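PDB 2Z69: DNR protein from Pseudomonas aeruginosa, which probably acts as a DNA-binding transcription factor that responds to nitric oxide in dissimilative nitrate respiration, the chain here being its sensor domain. Local coordinates for residues B[14-20]-B[55-59]. Numbering follows the deposited sequence.
Sequences LQSHHLF and AFYYL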
loop_
_atom_site.group_PDB
_atom_site.type_symbol
_atom_site.label_atom_id
_atom_site.label_comp_id
_atom_site.label_asym_id
_atom_site.label_seq_id
_atom_site.Cartn_x
_atom_site.Cartn_y
_atom_site.Cartn_z
ATOM N N LEU B 14 -20.620 12.131 2.162
ATOM C CA LEU B 14 -19.354 11.437 2.368
ATOM C C LEU B 14 -19.364 9.976 1.987
ATOM O O LEU B 14 -18.320 9.438 1.590
ATOM C CB LEU B 14 -18.915 11.555 3.820
ATOM C CG LEU B 14 -18.485 12.967 4.170
ATOM C CD1 LEU B 14 -18.052 13.009 5.622
ATOM C CD2 LEU B 14 -17.327 13.339 3.270
ATOM N N GLN B 15 -20.521 9.319 2.139
ATOM C CA GLN B 15 -20.600 7.882 1.936
ATOM C C GLN B 15 -20.419 7.527 0.455
ATOM O O GLN B 15 -20.043 6.405 0.120
ATOM C CB GLN B 15 -21.913 7.314 2.517
ATOM C CG GLN B 15 -21.909 5.808 2.713
ATOM C CD GLN B 15 -21.084 5.335 3.918
ATOM O OE1 GLN B 15 -21.575 5.309 5.054
ATOM N NE2 GLN B 15 -19.844 4.913 3.664
ATOM N N SER B 16 -20.656 8.491 -0.431
ATOM C CA SER B 16 -20.503 8.258 -1.878
ATOM C C SER B 16 -19.037 8.133 -2.286
ATOM O O SER B 16 -18.693 7.402 -3.217
ATOM C CB SER B 16 -21.181 9.368 -2.692
ATOM O OG SER B 16 -20.818 10.649 -2.210
ATOM N N HIS B 17 -18.185 8.845 -1.573
ATOM C CA HIS B 17 -16.778 8.936 -1.888
ATOM C C HIS B 17 -15.988 7.680 -1.494
ATOM O O HIS B 17 -16.108 7.204 -0.365
ATOM C CB HIS B 17 -16.196 10.160 -1.173
ATOM C CG HIS B 17 -14.815 10.502 -1.618
ATOM N ND1 HIS B 17 -13.712 9.779 -1.227
ATOM C CD2 HIS B 17 -14.360 11.469 -2.444
ATOM C CE1 HIS B 17 -12.631 10.287 -1.791
ATOM N NE2 HIS B 17 -12.996 11.321 -2.528
ATOM N N HIS B 18 -15.151 7.180 -2.405
ATOM C CA HIS B 18 -14.402 5.919 -2.200
ATOM C C HIS B 18 -13.567 5.807 -0.910
ATOM O O HIS B 18 -13.266 4.689 -0.483
ATOM C CB HIS B 18 -13.500 5.598 -3.403
ATOM C CG HIS B 18 -12.381 6.575 -3.596
ATOM N ND1 HIS B 18 -11.192 6.496 -2.899
ATOM C CD2 HIS B 18 -12.282 7.676 -4.384
ATOM C CE1 HIS B 18 -10.409 7.504 -3.253
ATOM N NE2 HIS B 18 -11.042 8.224 -4.164
ATOM N N LEU B 19 -13.183 6.933 -0.294
ATOM C CA LEU B 19 -12.363 6.877 0.941
ATOM C C LEU B 19 -13.162 6.545 2.198
ATOM O O LEU B 19 -12.594 6.109 3.219
ATOM C CB LEU B 19 -11.572 8.179 1.154
ATOM C CG LEU B 19 -10.276 8.287 0.350
ATOM C CD1 LEU B 19 -9.481 9.507 0.747
ATOM C CD2 LEU B 19 -9.423 7.022 0.473
ATOM N N PHE B 20 -14.475 6.762 2.110
ATOM C CA PHE B 20 -15.380 6.647 3.244
ATOM C C PHE B 20 -16.449 5.605 2.970
ATOM O O PHE B 20 -17.135 5.177 3.888
ATOM C CB PHE B 20 -16.038 8.005 3.572
ATOM C CG PHE B 20 -15.070 9.144 3.647
ATOM C CD1 PHE B 20 -14.833 9.949 2.536
ATOM C CD2 PHE B 20 -14.371 9.394 4.811
ATOM C CE1 PHE B 20 -13.917 11.016 2.600
ATOM C CE2 PHE B 20 -13.447 10.430 4.873
ATOM C CZ PHE B 20 -13.232 11.249 3.768
ATOM N N ALA B 55 -3.414 15.804 8.837
ATOM C CA ALA B 55 -4.811 15.716 8.422
ATOM C C ALA B 55 -4.955 15.680 6.914
ATOM O O ALA B 55 -4.086 16.174 6.208
ATOM C CB ALA B 55 -5.580 16.886 8.979
ATOM N N PHE B 56 -6.024 15.063 6.418
ATOM C CA PHE B 56 -6.428 15.257 5.026
ATOM C C PHE B 56 -7.812 15.922 5.002
ATOM O O PHE B 56 -8.431 16.074 6.058
ATOM C CB PHE B 56 -6.432 13.941 4.252
ATOM C CG PHE B 56 -7.465 12.973 4.706
ATOM C CD1 PHE B 56 -7.289 12.239 5.891
ATOM C CD2 PHE B 56 -8.601 12.735 3.930
ATOM C CE1 PHE B 56 -8.240 11.321 6.313
ATOM C CE2 PHE B 56 -9.573 11.820 4.347
ATOM C CZ PHE B 56 -9.387 11.100 5.527
ATOM N N TYR B 57 -8.267 16.295 3.803
ATOM C CA TYR B 57 -9.388 17.200 3.623
ATOM C C TYR B 57 -10.438 16.646 2.651
ATOM O O TYR B 57 -10.114 16.001 1.664
ATOM C CB TYR B 57 -8.892 18.552 3.128
ATOM C CG TYR B 57 -8.056 19.228 4.178
ATOM C CD1 TYR B 57 -6.714 18.880 4.371
ATOM C CD2 TYR B 57 -8.638 20.156 5.038
ATOM C CE1 TYR B 57 -5.962 19.484 5.410
ATOM C CE2 TYR B 57 -7.917 20.727 6.062
ATOM C CZ TYR B 57 -6.583 20.414 6.224
ATOM O OH TYR B 57 -5.898 21.042 7.265
ATOM N N TYR B 58 -11.704 16.869 2.985
ATOM C CA TYR B 58 -12.770 16.736 2.008
ATOM C C TYR B 58 -13.261 18.141 1.661
ATOM O O TYR B 58 -13.565 18.945 2.558
ATOM C CB TYR B 58 -13.887 15.905 2.592
ATOM C CG TYR B 58 -15.082 15.751 1.699
ATOM C CD1 TYR B 58 -16.168 16.609 1.843
ATOM C CD2 TYR B 58 -15.124 14.770 0.718
ATOM C CE1 TYR B 58 -17.281 16.505 1.057
ATOM C CE2 TYR B 58 -16.274 14.632 -0.099
ATOM C CZ TYR B 58 -17.336 15.521 0.095
ATOM O OH TYR B 58 -18.451 15.477 -0.653
ATOM N N LEU B 59 -13.336 18.440 0.369
ATOM C CA LEU B 59 -13.767 19.769 -0.087
ATOM C C LEU B 59 -15.291 19.788 -0.268
ATOM O O LEU B 59 -15.840 19.240 -1.234
ATOM C CB LEU B 59 -13.021 20.145 -1.403
ATOM C CG LEU B 59 -13.135 21.542 -2.002
ATOM C CD1 LEU B 59 -12.859 22.625 -0.988
ATOM C CD2 LEU B 59 -12.206 21.665 -3.218
#
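L14 and Y58 come closest in backbone, their CA atoms 8.5 Å apart, where the end of helix 6-14 and the loop after it pass strand 55-59; no hydrogen bond joins the segments, so side chains alone bridge the gap. The branched end of L14 lays one methyl, CD2, over the centre of the Y58 ring, 3.5 Å from the ring centroid and 5° off its normal, a CH-pi contact. A chi1 of 177° turns the Y58 ring away from its own backbone N and toward segment 14-20, presenting a face to L14. Its edge meets H17, whose CD2 lies 4.4 Å from Y58 CE2. Histidine serves twice here: this carbon edge packs on Y58, while ND1 accepts the L19 N-H at 3.0 Å, 18° out of the ring plane. The large flat rings of F20 and F56 span the distance between loop and strand from opposite directions, F20 CZ sitting 3.7 Å from F56 CE2 at the F56 edge; L19 CD1 lies 4.3 Å from F56 CE2. The contact thus joins the N-terminal helical part to the cyclic nucleotide-binding-type beta barrel: F114 of strand 109-115 meets both phenylalanines, T86 touches H17 and Y58, and from helix 25-33 L32 touches L14, L28 and L31 F20.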